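Local coordinates for protein SCO1 homolog 1, mitochondrial (Arabidopsis thaliana, PDB 6N5U) that binds copper(I) through a thioredoxin-fold domain and serves as a Sco-type mitochondrial metallochaperone, thought to insert copper into cytochrome c oxidase, at residues F13-D18 against K107-S112; I34-F39 against P43-D48; A54-K59 against S156-V161; I73-E78 against V129-V134; K146-N151 against V162-Q167. All coordinates share one frame; numbering follows the deposited sequence.

Contacts 2 and 4 form one functional unit: their centres lie about 8 Å apart, both reach the same copper(I) ion, and the strands 32-38 and 68-74 that carry their first segments are neighbours in the central sheet. Contact 1 lies about 11 Å (centre to centre) from contact 4 and meets it where Leu15 and Val109 pack on Ile73. Contact 3 is removed from the metal, about 22 Å from contact 4 between centres, yet joins contact 2 through helix 45-64 and packing round Ile34. Contact 5 shares helix 154-167 with contact 3, their centres about 9 Å apart, and Tyr148 of contact 5 packs on Leu157, Gly160 and Val161 of contact 3.

Contact 1 (F13-D18 against K107-S112); sequences FSLIRD and KSVARS
A chi1 of 68° at Val109 points its two methyls at Phe13 and Leu15, CG2 going to the first and CG1, held between the backbone N and the carbonyl carbon, to the second. Phe13 answers with a chi1 of 61°, which holds CG between N and C and carries the ring onward past the helix, leaving CB as the main point of touch. Phe13 CB lies 3.8 Å from Val109 CG2, and the same methyl is 4.0 Å from Phe13 CD2, an oblique approach to the ring. The second branch serves Leu15: its CD1 comes to 4.1 Å from Val109 CG1, the two side chains running at about a right angle. On the helix side a single residue, Val109, carries the contact, which is wholly apolar and buried. The polar bonds here lie inside the helix: Ser108 O accepts both Ser112 N at 3.1 Å and Ser112 OG at 3.2 Å, the two donors coming from opposite faces of its carbonyl plane, so that the serine hydroxyl is folded back on the helix. Beyond the two segments, Phe13 and Leu15 also rest on Leu99 of the adjoining strand 97-100, while Leu28 and Met142 add to the surroundings of the Phe13 ring. Helix 103-112 packs against the sheet beside strand 14-17, and Val109 is the residue that joins them. Such a helix laid on a central sheet through aliphatic and aromatic side chains is the layered packing of the thioredoxin fold.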
# COMPACT_ATOMS: atom_id res chain seq x y z
N PHE A 13 -1.62 13.50 -4.42
CA PHE A 13 -1.96 12.57 -5.48
C PHE A 13 -3.45 12.66 -5.78
O PHE A 13 -4.22 13.12 -4.93
CB PHE A 13 -1.58 11.12 -5.10
CG PHE A 13 -2.25 10.52 -3.88
CD1 PHE A 13 -3.53 10.00 -3.96
CD2 PHE A 13 -1.56 10.42 -2.67
CE1 PHE A 13 -4.14 9.43 -2.84
CE2 PHE A 13 -2.17 9.83 -1.56
CZ PHE A 13 -3.45 9.35 -1.65
N SER A 14 -3.85 12.24 -6.99
CA SER A 14 -5.25 12.15 -7.39
C SER A 14 -5.38 10.78 -8.03
O SER A 14 -4.94 10.57 -9.16
CB SER A 14 -5.64 13.27 -8.35
OG SER A 14 -7.05 13.37 -8.43
N LEU A 15 -5.90 9.81 -7.26
CA LEU A 15 -6.04 8.43 -7.69
C LEU A 15 -7.51 7.98 -7.67
O LEU A 15 -8.37 8.76 -7.25
CB LEU A 15 -5.15 7.51 -6.80
CG LEU A 15 -3.63 7.69 -6.91
CD1 LEU A 15 -2.91 6.97 -5.81
CD2 LEU A 15 -3.10 7.18 -8.22
N ILE A 16 -7.78 6.76 -8.15
CA ILE A 16 -9.12 6.17 -8.15
C ILE A 16 -9.11 4.99 -7.19
O ILE A 16 -8.27 4.09 -7.31
CB ILE A 16 -9.61 5.78 -9.57
CG1 ILE A 16 -9.61 7.01 -10.50
CG2 ILE A 16 -11.02 5.18 -9.50
CD1 ILE A 16 -8.56 7.00 -11.53
N ARG A 17 -10.04 5.01 -6.22
CA ARG A 17 -10.19 3.97 -5.20
C ARG A 17 -10.92 2.75 -5.78
O ARG A 17 -11.61 2.88 -6.79
CB ARG A 17 -10.91 4.57 -3.99
CG ARG A 17 -10.86 3.72 -2.72
CD ARG A 17 -11.29 4.53 -1.53
NE ARG A 17 -12.71 4.85 -1.58
CZ ARG A 17 -13.29 5.84 -0.90
NH1 ARG A 17 -12.56 6.63 -0.12
NH2 ARG A 17 -14.60 6.04 -0.99
N ASP A 18 -10.74 1.57 -5.16
CA ASP A 18 -11.32 0.27 -5.55
C ASP A 18 -12.86 0.28 -5.70
O ASP A 18 -13.42 -0.64 -6.28
CB ASP A 18 -10.87 -0.84 -4.58
CG ASP A 18 -11.39 -0.68 -3.17
OD1 ASP A 18 -12.54 -1.12 -2.91
OD2 ASP A 18 -10.67 -0.11 -2.34
N LYS A 107 2.60 7.44 -12.01
CA LYS A 107 3.97 7.96 -12.17
C LYS A 107 4.23 9.08 -11.16
O LYS A 107 5.31 9.14 -10.57
CB LYS A 107 4.19 8.46 -13.62
CG LYS A 107 5.58 8.98 -13.96
CD LYS A 107 5.55 9.77 -15.28
CE LYS A 107 6.75 10.70 -15.46
NZ LYS A 107 6.59 11.60 -16.64
N SER A 108 3.23 9.98 -10.98
CA SER A 108 3.30 11.12 -10.07
C SER A 108 3.38 10.67 -8.60
O SER A 108 4.19 11.21 -7.84
CB SER A 108 2.11 12.04 -10.31
OG SER A 108 1.99 13.05 -9.32
N VAL A 109 2.55 9.68 -8.20
CA VAL A 109 2.52 9.19 -6.82
C VAL A 109 3.77 8.35 -6.48
O VAL A 109 4.30 8.48 -5.37
CB VAL A 109 1.18 8.49 -6.45
CG1 VAL A 109 0.98 7.17 -7.20
CG2 VAL A 109 1.04 8.31 -4.94
N ALA A 110 4.28 7.55 -7.44
CA ALA A 110 5.48 6.75 -7.21
C ALA A 110 6.66 7.70 -7.05
O ALA A 110 7.43 7.52 -6.11
CB ALA A 110 5.70 5.78 -8.36
N ARG A 111 6.74 8.75 -7.88
CA ARG A 111 7.77 9.78 -7.79
C ARG A 111 7.75 10.42 -6.39
O ARG A 111 8.80 10.47 -5.76
CB ARG A 111 7.53 10.88 -8.83
CG ARG A 111 8.80 11.52 -9.35
CD ARG A 111 8.59 12.93 -9.89
NE ARG A 111 7.44 13.06 -10.78
CZ ARG A 111 7.42 12.74 -12.07
NH1 ARG A 111 8.51 12.25 -12.65
NH2 ARG A 111 6.32 12.91 -12.79
N SER A 112 6.56 10.86 -5.92
CA SER A 112 6.34 11.50 -4.62
C SER A 112 6.84 10.66 -3.45
O SER A 112 7.48 11.18 -2.54
CB SER A 112 4.86 11.84 -4.44
OG SER A 112 4.51 12.98 -5.21

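Contact 2 (I34-F39 against P43-D48); sequences ILYFGF and PDICPD. With CU1 (copper (I) ion), chain D.
Cys46 SG is the dense centre of this contact, with the end of strand 32-38 and the residue after it gathered round it. Phe39 N donates a hydrogen bond to Cys46 SG at 3.6 Å, with an N-H...S angle of 158°, and Gly38 CA lies 3.5 Å from the same sulfur. Tyr36 OH stands 3.2 Å from Cys46 SG. The sulfur sits at the edge of the tyrosine ring, 81° off its normal, and obliquely to the ring of Phe39. With CG anti to the backbone N (chi1 174°), Tyr36 stretches from the strand toward the helix start, where OH also reaches Ile45 CG2 at 4.0 Å. Cys46 SG binds the copper(I) ion, Cys42 and His131 supplying the other ligands, and Phe39 lies close to the metal. A leucine in place of Tyr36 would probably leave a gap beside Cys46, taking away the hydroxyl and the ring edge that flank the sulfur. The other side is loose: Pro43, Asp44 and Asp48 are exposed, and Asp44 occupies the N-cap position without making a capping bond. In the CxxxC motif of Sco proteins, Cys42 lies in the loop after the strand and Cys46 in the first turn of the helix. In the sheet, strand 32-38 lies between 68-74 and 135-138; with helix 45-64 and strand 68-74 it makes a beta-alpha-beta unit.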
# COMPACT_ATOMS: atom_id res chain seq x y z
N ILE A 34 -0.98 2.70 6.40
CA ILE A 34 0.22 2.01 5.91
C ILE A 34 0.05 1.83 4.42
O ILE A 34 -0.88 1.16 4.01
CB ILE A 34 0.58 0.67 6.65
CG1 ILE A 34 0.78 0.89 8.17
CG2 ILE A 34 1.83 0.04 6.01
CD1 ILE A 34 0.80 -0.38 9.03
N LEU A 35 0.94 2.44 3.60
CA LEU A 35 0.85 2.36 2.12
C LEU A 35 1.83 1.32 1.58
O LEU A 35 3.00 1.36 1.93
CB LEU A 35 1.13 3.71 1.44
CG LEU A 35 0.49 4.99 1.97
CD1 LEU A 35 1.27 6.19 1.47
CD2 LEU A 35 -0.92 5.16 1.48
N TYR A 36 1.35 0.39 0.74
CA TYR A 36 2.16 -0.66 0.13
C TYR A 36 1.98 -0.53 -1.37
O TYR A 36 0.84 -0.49 -1.87
CB TYR A 36 1.78 -2.10 0.63
CG TYR A 36 2.52 -3.20 -0.11
CD1 TYR A 36 3.85 -3.49 0.18
CD2 TYR A 36 1.92 -3.90 -1.15
CE1 TYR A 36 4.57 -4.43 -0.56
CE2 TYR A 36 2.63 -4.84 -1.91
CZ TYR A 36 3.95 -5.11 -1.60
OH TYR A 36 4.67 -6.04 -2.32
N PHE A 37 3.09 -0.43 -2.09
CA PHE A 37 3.03 -0.31 -3.55
C PHE A 37 3.25 -1.71 -4.12
O PHE A 37 4.20 -2.40 -3.72
CB PHE A 37 4.09 0.69 -4.05
CG PHE A 37 3.80 2.16 -3.75
CD1 PHE A 37 3.96 2.67 -2.47
CD2 PHE A 37 3.40 3.03 -4.76
CE1 PHE A 37 3.67 4.00 -2.18
CE2 PHE A 37 3.11 4.37 -4.48
CZ PHE A 37 3.24 4.84 -3.19
N GLY A 38 2.33 -2.13 -4.98
CA GLY A 38 2.38 -3.46 -5.58
C GLY A 38 1.65 -3.56 -6.90
O GLY A 38 1.33 -2.53 -7.50
N PHE A 39 1.41 -4.80 -7.37
CA PHE A 39 0.70 -5.15 -8.61
C PHE A 39 -0.04 -6.50 -8.45
O PHE A 39 0.55 -7.45 -7.95
CB PHE A 39 1.60 -5.07 -9.86
CG PHE A 39 2.58 -6.19 -10.16
CD1 PHE A 39 3.81 -6.24 -9.53
CD2 PHE A 39 2.32 -7.10 -11.19
CE1 PHE A 39 4.73 -7.25 -9.84
CE2 PHE A 39 3.25 -8.10 -11.51
CZ PHE A 39 4.44 -8.17 -10.83
N PRO A 43 3.49 -12.77 -8.51
CA PRO A 43 3.42 -14.19 -8.11
C PRO A 43 3.60 -14.52 -6.62
O PRO A 43 2.87 -15.38 -6.12
CB PRO A 43 4.51 -14.85 -8.95
CG PRO A 43 4.77 -13.90 -10.08
CD PRO A 43 4.57 -12.55 -9.48
N ASP A 44 4.59 -13.89 -5.92
CA ASP A 44 4.84 -14.23 -4.52
C ASP A 44 5.02 -13.05 -3.58
O ASP A 44 4.42 -13.03 -2.51
CB ASP A 44 6.06 -15.17 -4.39
CG ASP A 44 6.10 -16.33 -5.37
OD1 ASP A 44 5.16 -17.14 -5.37
OD2 ASP A 44 7.09 -16.42 -6.13
N ILE A 45 5.88 -12.09 -3.95
CA ILE A 45 6.24 -10.92 -3.14
C ILE A 45 5.02 -10.16 -2.58
O ILE A 45 4.89 -10.12 -1.36
CB ILE A 45 7.21 -9.97 -3.92
CG1 ILE A 45 8.50 -10.71 -4.42
CG2 ILE A 45 7.54 -8.70 -3.12
CD1 ILE A 45 9.43 -11.43 -3.34
N CYS A 46 4.16 -9.56 -3.46
CA CYS A 46 2.97 -8.79 -3.06
C CYS A 46 2.00 -9.63 -2.22
O CYS A 46 1.70 -9.17 -1.12
CB CYS A 46 2.27 -8.12 -4.24
SG CYS A 46 3.26 -6.84 -5.08
N PRO A 47 1.53 -10.85 -2.65
CA PRO A 47 0.64 -11.64 -1.77
C PRO A 47 1.23 -11.83 -0.35
O PRO A 47 0.50 -11.63 0.62
CB PRO A 47 0.48 -12.96 -2.52
CG PRO A 47 0.64 -12.60 -3.93
CD PRO A 47 1.74 -11.57 -3.93
N ASP A 48 2.55 -12.13 -0.23
CA ASP A 48 3.21 -12.32 1.06
C ASP A 48 3.21 -11.07 1.93
O ASP A 48 2.87 -11.15 3.11
CB ASP A 48 4.65 -12.86 0.91
CG ASP A 48 4.76 -14.25 0.31
OD1 ASP A 48 3.75 -14.98 0.29
OD2 ASP A 48 5.87 -14.60 -0.15
CU CU1 D . 5.18 -7.47 -6.31

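Contact 3 (A54-K59 against S156-V161); sequences AAAIDK and SLTDGV
Thr158 faces helix 45-64 and can be followed outward atom by atom. Its CB already lies 4.1 Å from Lys59 CB, and from there the two branches part. OG1, beside the backbone N at a chi1 of -58°, settles 3.5 Å from Lys59 CB and 3.5 Å from Ala56 CA; these are packing contacts, since the hydroxyl spends its hydrogen bond on Val154 O, one turn back in its own helix. CG2 takes the other direction, 3.6 Å from Lys59 CB, and also lies against the backbone carbon of that lysine. The short segments have axes 8.9 Å apart at closest approach and cross at -43°, both helices packing on the same side of the sheet of this thioredoxin fold. The small Ala56 permits the approach: its CA is only 5.3 Å from Thr158 CA. The methyl of Ala56 also meets Leu157, the residue before Thr158, whose CD2 lies 3.7 Å from Ala56 CB. Deeper in, Leu157 and Val161 turn to Tyr148 on the edge strand 144-148. Toward solvent, the lysine chain bends away beyond CB and runs past Val154 and Asp155.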
# COMPACT_ATOMS: atom_id res chain seq x y z
N ALA A 54 -1.94 -7.43 6.54
CA ALA A 54 -3.27 -7.69 7.03
C ALA A 54 -3.21 -8.26 8.44
O ALA A 54 -3.93 -7.77 9.32
CB ALA A 54 -3.97 -8.66 6.11
N ALA A 55 -2.30 -9.22 8.69
CA ALA A 55 -2.14 -9.82 10.02
C ALA A 55 -1.56 -8.81 10.99
O ALA A 55 -1.90 -8.85 12.17
CB ALA A 55 -1.27 -11.06 9.94
N ALA A 56 -0.69 -7.88 10.48
CA ALA A 56 -0.09 -6.80 11.28
C ALA A 56 -1.18 -5.80 11.72
O ALA A 56 -1.24 -5.48 12.91
CB ALA A 56 1.01 -6.10 10.51
N ILE A 57 -2.11 -5.42 10.79
CA ILE A 57 -3.26 -4.53 11.05
C ILE A 57 -4.06 -5.00 12.25
O ILE A 57 -4.31 -4.20 13.16
CB ILE A 57 -4.13 -4.31 9.76
CG1 ILE A 57 -3.37 -3.50 8.68
CG2 ILE A 57 -5.50 -3.67 10.06
CD1 ILE A 57 -2.68 -2.15 9.11
N ASP A 58 -4.38 -6.31 12.28
CA ASP A 58 -5.12 -6.97 13.37
C ASP A 58 -4.34 -7.05 14.68
O ASP A 58 -4.92 -6.85 15.74
CB ASP A 58 -5.57 -8.38 12.94
CG ASP A 58 -6.60 -8.40 11.81
OD1 ASP A 58 -7.16 -7.31 11.49
OD2 ASP A 58 -6.85 -9.50 11.24
N LYS A 59 -3.03 -7.34 14.61
CA LYS A 59 -2.18 -7.43 15.79
C LYS A 59 -2.02 -6.06 16.46
O LYS A 59 -2.17 -5.97 17.68
CB LYS A 59 -0.83 -8.03 15.44
CG LYS A 59 -0.87 -9.53 15.23
CD LYS A 59 0.38 -10.16 15.81
CE LYS A 59 0.45 -11.63 15.53
NZ LYS A 59 -0.78 -12.35 15.97
N SER A 156 7.77 -7.83 13.90
CA SER A 156 8.60 -6.63 13.82
C SER A 156 7.89 -5.41 13.19
O SER A 156 8.29 -4.27 13.44
CB SER A 156 9.93 -6.91 13.14
OG SER A 156 9.79 -7.76 12.02
N LEU A 157 6.82 -5.66 12.41
CA LEU A 157 6.00 -4.61 11.81
C LEU A 157 5.05 -4.08 12.88
O LEU A 157 5.03 -2.87 13.12
CB LEU A 157 5.21 -5.13 10.57
CG LEU A 157 4.38 -4.08 9.76
CD1 LEU A 157 5.21 -2.86 9.40
CD2 LEU A 157 3.80 -4.69 8.49
N THR A 158 4.32 -5.00 13.55
CA THR A 158 3.37 -4.69 14.63
C THR A 158 4.07 -3.87 15.71
O THR A 158 3.71 -2.71 15.91
CB THR A 158 2.73 -5.97 15.15
OG1 THR A 158 2.07 -6.63 14.06
CG2 THR A 158 1.75 -5.72 16.28
N ASP A 159 5.13 -4.44 16.34
CA ASP A 159 5.92 -3.81 17.41
C ASP A 159 6.37 -2.41 17.05
O ASP A 159 6.23 -1.49 17.86
CB ASP A 159 7.15 -4.66 17.78
CG ASP A 159 6.86 -6.02 18.38
OD1 ASP A 159 5.70 -6.24 18.84
OD2 ASP A 159 7.77 -6.87 18.38
N GLY A 160 6.91 -2.27 15.84
CA GLY A 160 7.37 -1.01 15.28
C GLY A 160 6.25 0.00 15.12
O GLY A 160 6.35 1.10 15.67
N VAL A 161 5.18 -0.35 14.40
CA VAL A 161 4.04 0.55 14.17
C VAL A 161 3.47 1.02 15.51
O VAL A 161 3.29 2.22 15.70
CB VAL A 161 2.98 -0.04 13.19
CG1 VAL A 161 1.71 0.82 13.16
CG2 VAL A 161 3.54 -0.20 11.78

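Contact 4 (I73-E78 against V129-V134); sequences ISVDPE and VDHSIV. With CU1 (copper (I) ion), chain D.
The copper(I) site of this metallochaperone takes its histidine ligand from this contact, where Val75 packs against His131. His131 NE2 binds the copper atom CU at 2.5 Å, with the metal at the ring edge and in the ring plane; Cys42 and Cys46 complete the site. The imidazole is held from two of its atoms, NE2 on the metal and ND1, which donates to Ser132 O at 3.0 Å. The oxygen is tilted 19° from the ring plane, and the donor stands above the carbonyl plane, not on a lone pair. A chi1 of 63°, with CG between the backbone N and the carbonyl carbon, places the ring where Val75 CG2 and the metal meet it. That methyl approaches obliquely, Val75 CG2 lying 4.0 Å from His131 CG, and it also meets Val129 CG1 at 3.6 Å. His131 closes the antiparallel pair of strands 117-121 and 127-131, whereas Val75 follows the central strand 68-74, so the contact joins that hairpin to the thioredoxin sheet beside the metal. On the sheet side the chain turns at once: Ser74 OG accepts from Asp76 N at 3.0 Å, an ST turn. Asp76 CB then lies 3.9 Å from Val129 CG2, the second methyl of that valine, and the two side chains slant across one another. The carboxylate points on to other partners, OD1 hydrogen-bonded to Tyr127 OH and OD2 in a salt bridge with Arg79.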
# COMPACT_ATOMS: atom_id res chain seq x y z
N ILE A 73 -1.34 0.45 -3.37
CA ILE A 73 -1.26 1.36 -4.53
C ILE A 73 -0.63 0.58 -5.68
O ILE A 73 0.44 0.01 -5.51
CB ILE A 73 -0.51 2.66 -4.21
CG1 ILE A 73 -1.14 3.37 -2.99
CG2 ILE A 73 -0.45 3.58 -5.46
CD1 ILE A 73 -0.40 4.69 -2.53
N SER A 74 -1.31 0.50 -6.80
CA SER A 74 -0.87 -0.27 -7.95
C SER A 74 0.20 0.39 -8.79
O SER A 74 0.06 1.56 -9.17
CB SER A 74 -2.05 -0.63 -8.85
OG SER A 74 -1.57 -1.35 -9.97
N VAL A 75 1.27 -0.37 -9.11
CA VAL A 75 2.37 0.06 -10.00
C VAL A 75 2.18 -0.61 -11.38
O VAL A 75 3.10 -0.60 -12.21
CB VAL A 75 3.79 -0.14 -9.42
CG1 VAL A 75 4.02 0.73 -8.18
CG2 VAL A 75 4.11 -1.62 -9.15
N ASP A 76 0.96 -1.17 -11.64
CA ASP A 76 0.59 -1.79 -12.91
C ASP A 76 -0.79 -1.32 -13.37
O ASP A 76 -1.68 -2.15 -13.51
CB ASP A 76 0.71 -3.33 -12.84
CG ASP A 76 0.57 -4.09 -14.15
OD1 ASP A 76 0.62 -3.46 -15.21
OD2 ASP A 76 0.39 -5.32 -14.10
N PRO A 77 -0.97 0.00 -13.69
CA PRO A 77 -2.30 0.48 -14.11
C PRO A 77 -2.86 -0.10 -15.42
O PRO A 77 -4.07 0.02 -15.66
CB PRO A 77 -2.11 2.00 -14.19
CG PRO A 77 -0.68 2.19 -14.42
CD PRO A 77 -0.02 1.13 -13.62
N GLU A 78 -2.00 -0.71 -16.28
CA GLU A 78 -2.44 -1.26 -17.57
C GLU A 78 -3.33 -2.48 -17.39
O GLU A 78 -4.24 -2.68 -18.20
CB GLU A 78 -1.26 -1.62 -18.49
CG GLU A 78 -0.52 -0.42 -19.07
CD GLU A 78 0.93 -0.68 -19.45
OE1 GLU A 78 1.74 -1.05 -18.56
OE2 GLU A 78 1.27 -0.51 -20.64
N VAL A 129 6.03 -6.40 -13.13
CA VAL A 129 6.52 -5.07 -12.78
C VAL A 129 7.56 -5.24 -11.66
O VAL A 129 7.26 -5.82 -10.61
CB VAL A 129 5.41 -4.03 -12.44
CG1 VAL A 129 6.02 -2.70 -12.02
CG2 VAL A 129 4.46 -3.83 -13.63
N ASP A 130 8.80 -4.87 -11.94
CA ASP A 130 9.89 -4.90 -10.98
C ASP A 130 9.75 -3.61 -10.18
O ASP A 130 9.62 -2.53 -10.76
CB ASP A 130 11.23 -4.95 -11.73
CG ASP A 130 12.45 -5.13 -10.87
OD1 ASP A 130 12.31 -5.57 -9.72
OD2 ASP A 130 13.56 -4.85 -11.36
N HIS A 131 9.67 -3.71 -8.85
CA HIS A 131 9.44 -2.52 -8.02
C HIS A 131 10.03 -2.62 -6.64
O HIS A 131 10.50 -3.68 -6.22
CB HIS A 131 7.92 -2.23 -7.93
CG HIS A 131 7.15 -3.33 -7.25
ND1 HIS A 131 6.90 -3.29 -5.89
CD2 HIS A 131 6.65 -4.48 -7.75
CE1 HIS A 131 6.21 -4.39 -5.63
NE2 HIS A 131 6.03 -5.13 -6.73
N SER A 132 10.00 -1.48 -5.93
CA SER A 132 10.51 -1.30 -4.57
C SER A 132 9.57 -2.03 -3.61
O SER A 132 8.35 -1.86 -3.71
CB SER A 132 10.55 0.19 -4.21
OG SER A 132 11.03 1.02 -5.25
N ILE A 133 10.12 -2.88 -2.73
CA ILE A 133 9.31 -3.62 -1.74
C ILE A 133 9.33 -2.76 -0.51
O ILE A 133 10.33 -2.73 0.24
CB ILE A 133 9.74 -5.09 -1.53
CG1 ILE A 133 9.69 -5.84 -2.88
CG2 ILE A 133 8.85 -5.77 -0.48
CD1 ILE A 133 10.88 -6.70 -3.17
N VAL A 134 8.27 -1.94 -0.38
CA VAL A 134 8.17 -0.87 0.59
C VAL A 134 6.80 -0.75 1.31
O VAL A 134 5.77 -1.03 0.72
CB VAL A 134 8.51 0.43 -0.21
CG1 VAL A 134 8.27 1.66 0.60
CG2 VAL A 134 9.95 0.43 -0.72
CU CU1 D . 5.18 -7.47 -6.31

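Contact 5 (K146-N151 against V162-Q167); sequences KFYGKN and VKEIRQ
Glu164 meets both Lys146 and Tyr148 of the strand, each in a different way. It crosses the lysine at about a right angle, whereas it slides past the tyrosine in the opposite direction, the carboxylate and the phenol ring being turned 66° from each other. Kinks at chi2 bring acid and lysine together: Glu164 bends at -55°, and the bend of Lys146 at 104° carries its CD across to the carboxylate. Lys146 CD is 3.3 Å from Glu164 OE2, and NZ passes on to 3.9 Å from the same oxygen, a long salt bridge at the surface. The strand 144-148 is one of the two edge strands of the mixed sheet within this chain, and the chain returns over it as helix 154-167, the final helix of the thioredoxin fold. Nearer the backbone, Glu164 CG packs on Tyr148 OH at 3.8 Å and on Lys146 CB at 4.1 Å. With an alanine here in place of Glu164, Lys146 would probably be left without its negative partner, and Tyr148 OH would lose the packing of CG. The tyrosine ring itself is buried between the edge strand and the helix, where Met135 touches it and His152 meets it edge-to-face. Leu137, on the next strand, also touches Glu164.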
# COMPACT_ATOMS: atom_id res chain seq x y z
N LYS A 146 7.37 6.34 9.46
CA LYS A 146 8.39 5.29 9.35
C LYS A 146 8.23 4.41 8.11
O LYS A 146 7.13 4.15 7.64
CB LYS A 146 8.43 4.44 10.62
CG LYS A 146 9.78 3.76 10.89
CD LYS A 146 10.55 4.45 11.98
CE LYS A 146 11.92 3.86 12.12
NZ LYS A 146 12.73 4.65 13.05
N PHE A 147 9.38 3.94 7.59
CA PHE A 147 9.50 3.03 6.48
C PHE A 147 9.72 1.59 7.02
O PHE A 147 10.38 1.41 8.05
CB PHE A 147 10.65 3.47 5.54
CG PHE A 147 11.08 2.38 4.59
CD1 PHE A 147 10.31 2.06 3.48
CD2 PHE A 147 12.21 1.60 4.86
CE1 PHE A 147 10.66 0.99 2.64
CE2 PHE A 147 12.56 0.53 4.02
CZ PHE A 147 11.79 0.24 2.91
N TYR A 148 9.18 0.58 6.30
CA TYR A 148 9.31 -0.85 6.64
C TYR A 148 9.60 -1.69 5.37
O TYR A 148 8.75 -1.79 4.47
CB TYR A 148 8.06 -1.37 7.38
CG TYR A 148 7.81 -0.68 8.70
CD1 TYR A 148 8.42 -1.14 9.87
CD2 TYR A 148 6.94 0.40 8.80
CE1 TYR A 148 8.21 -0.50 11.09
CE2 TYR A 148 6.72 1.03 10.02
CZ TYR A 148 7.36 0.58 11.16
OH TYR A 148 7.15 1.22 12.35
N GLY A 149 10.79 -2.28 5.33
CA GLY A 149 11.24 -3.12 4.22
C GLY A 149 10.74 -4.56 4.23
O GLY A 149 9.92 -4.95 5.06
N LYS A 150 11.26 -5.36 3.27
CA LYS A 150 10.94 -6.78 3.05
C LYS A 150 11.33 -7.67 4.24
O LYS A 150 10.64 -8.65 4.51
CB LYS A 150 11.65 -7.28 1.75
CG LYS A 150 11.50 -8.78 1.41
CD LYS A 150 10.08 -9.21 0.97
CE LYS A 150 9.81 -10.71 1.09
NZ LYS A 150 8.38 -11.08 0.80
N ASN A 151 12.41 -7.32 4.93
CA ASN A 151 12.98 -8.09 6.04
C ASN A 151 12.10 -8.22 7.33
O ASN A 151 12.31 -9.16 8.12
CB ASN A 151 14.36 -7.56 6.39
CG ASN A 151 15.40 -7.85 5.33
OD1 ASN A 151 15.12 -8.45 4.27
ND2 ASN A 151 16.63 -7.45 5.60
N VAL A 162 3.29 0.06 16.46
CA VAL A 162 2.76 0.31 17.81
C VAL A 162 3.67 1.30 18.57
O VAL A 162 3.14 2.24 19.16
CB VAL A 162 2.45 -1.01 18.57
CG1 VAL A 162 2.15 -0.78 20.06
CG2 VAL A 162 1.29 -1.77 17.90
N LYS A 163 5.01 1.14 18.48
CA LYS A 163 6.01 2.02 19.12
C LYS A 163 5.90 3.45 18.60
O LYS A 163 5.88 4.40 19.38
CB LYS A 163 7.44 1.48 18.93
CG LYS A 163 8.52 2.32 19.64
CD LYS A 163 9.89 1.68 19.56
CE LYS A 163 10.83 2.33 20.54
NZ LYS A 163 12.08 1.55 20.71
N GLU A 164 5.81 3.60 17.27
CA GLU A 164 5.68 4.88 16.60
C GLU A 164 4.42 5.63 17.03
O GLU A 164 4.53 6.77 17.48
CB GLU A 164 5.74 4.71 15.06
CG GLU A 164 7.10 4.33 14.50
CD GLU A 164 8.24 5.26 14.86
OE1 GLU A 164 8.01 6.48 14.98
OE2 GLU A 164 9.38 4.76 15.04
N ILE A 165 3.24 4.97 16.98
CA ILE A 165 1.93 5.54 17.34
C ILE A 165 1.95 6.18 18.73
O ILE A 165 1.52 7.33 18.88
CB ILE A 165 0.76 4.53 17.16
CG1 ILE A 165 0.59 4.12 15.69
CG2 ILE A 165 -0.56 5.11 17.70
CD1 ILE A 165 -0.26 2.91 15.43
N ARG A 166 2.48 5.44 19.73
CA ARG A 166 2.55 5.87 21.13
C ARG A 166 3.46 7.08 21.33
O ARG A 166 3.12 7.95 22.13
CB ARG A 166 2.93 4.70 22.05
CG ARG A 166 2.03 3.43 21.98
CD ARG A 166 0.54 3.70 22.05
NE ARG A 166 -0.21 2.61 22.67
CZ ARG A 166 -1.53 2.60 22.82
NH1 ARG A 166 -2.27 3.62 22.40
NH2 ARG A 166 -2.13 1.56 23.40
N GLN A 167 4.58 7.14 20.58
CA GLN A 167 5.57 8.23 20.61
C GLN A 167 5.15 9.45 19.77
O GLN A 167 5.81 10.49 19.87
CB GLN A 167 6.92 7.72 20.09
CG GLN A 167 7.65 6.79 21.06
CD GLN A 167 9.01 6.38 20.55
OE1 GLN A 167 9.30 6.34 19.33
NE2 GLN A 167 9.90 6.05 21.48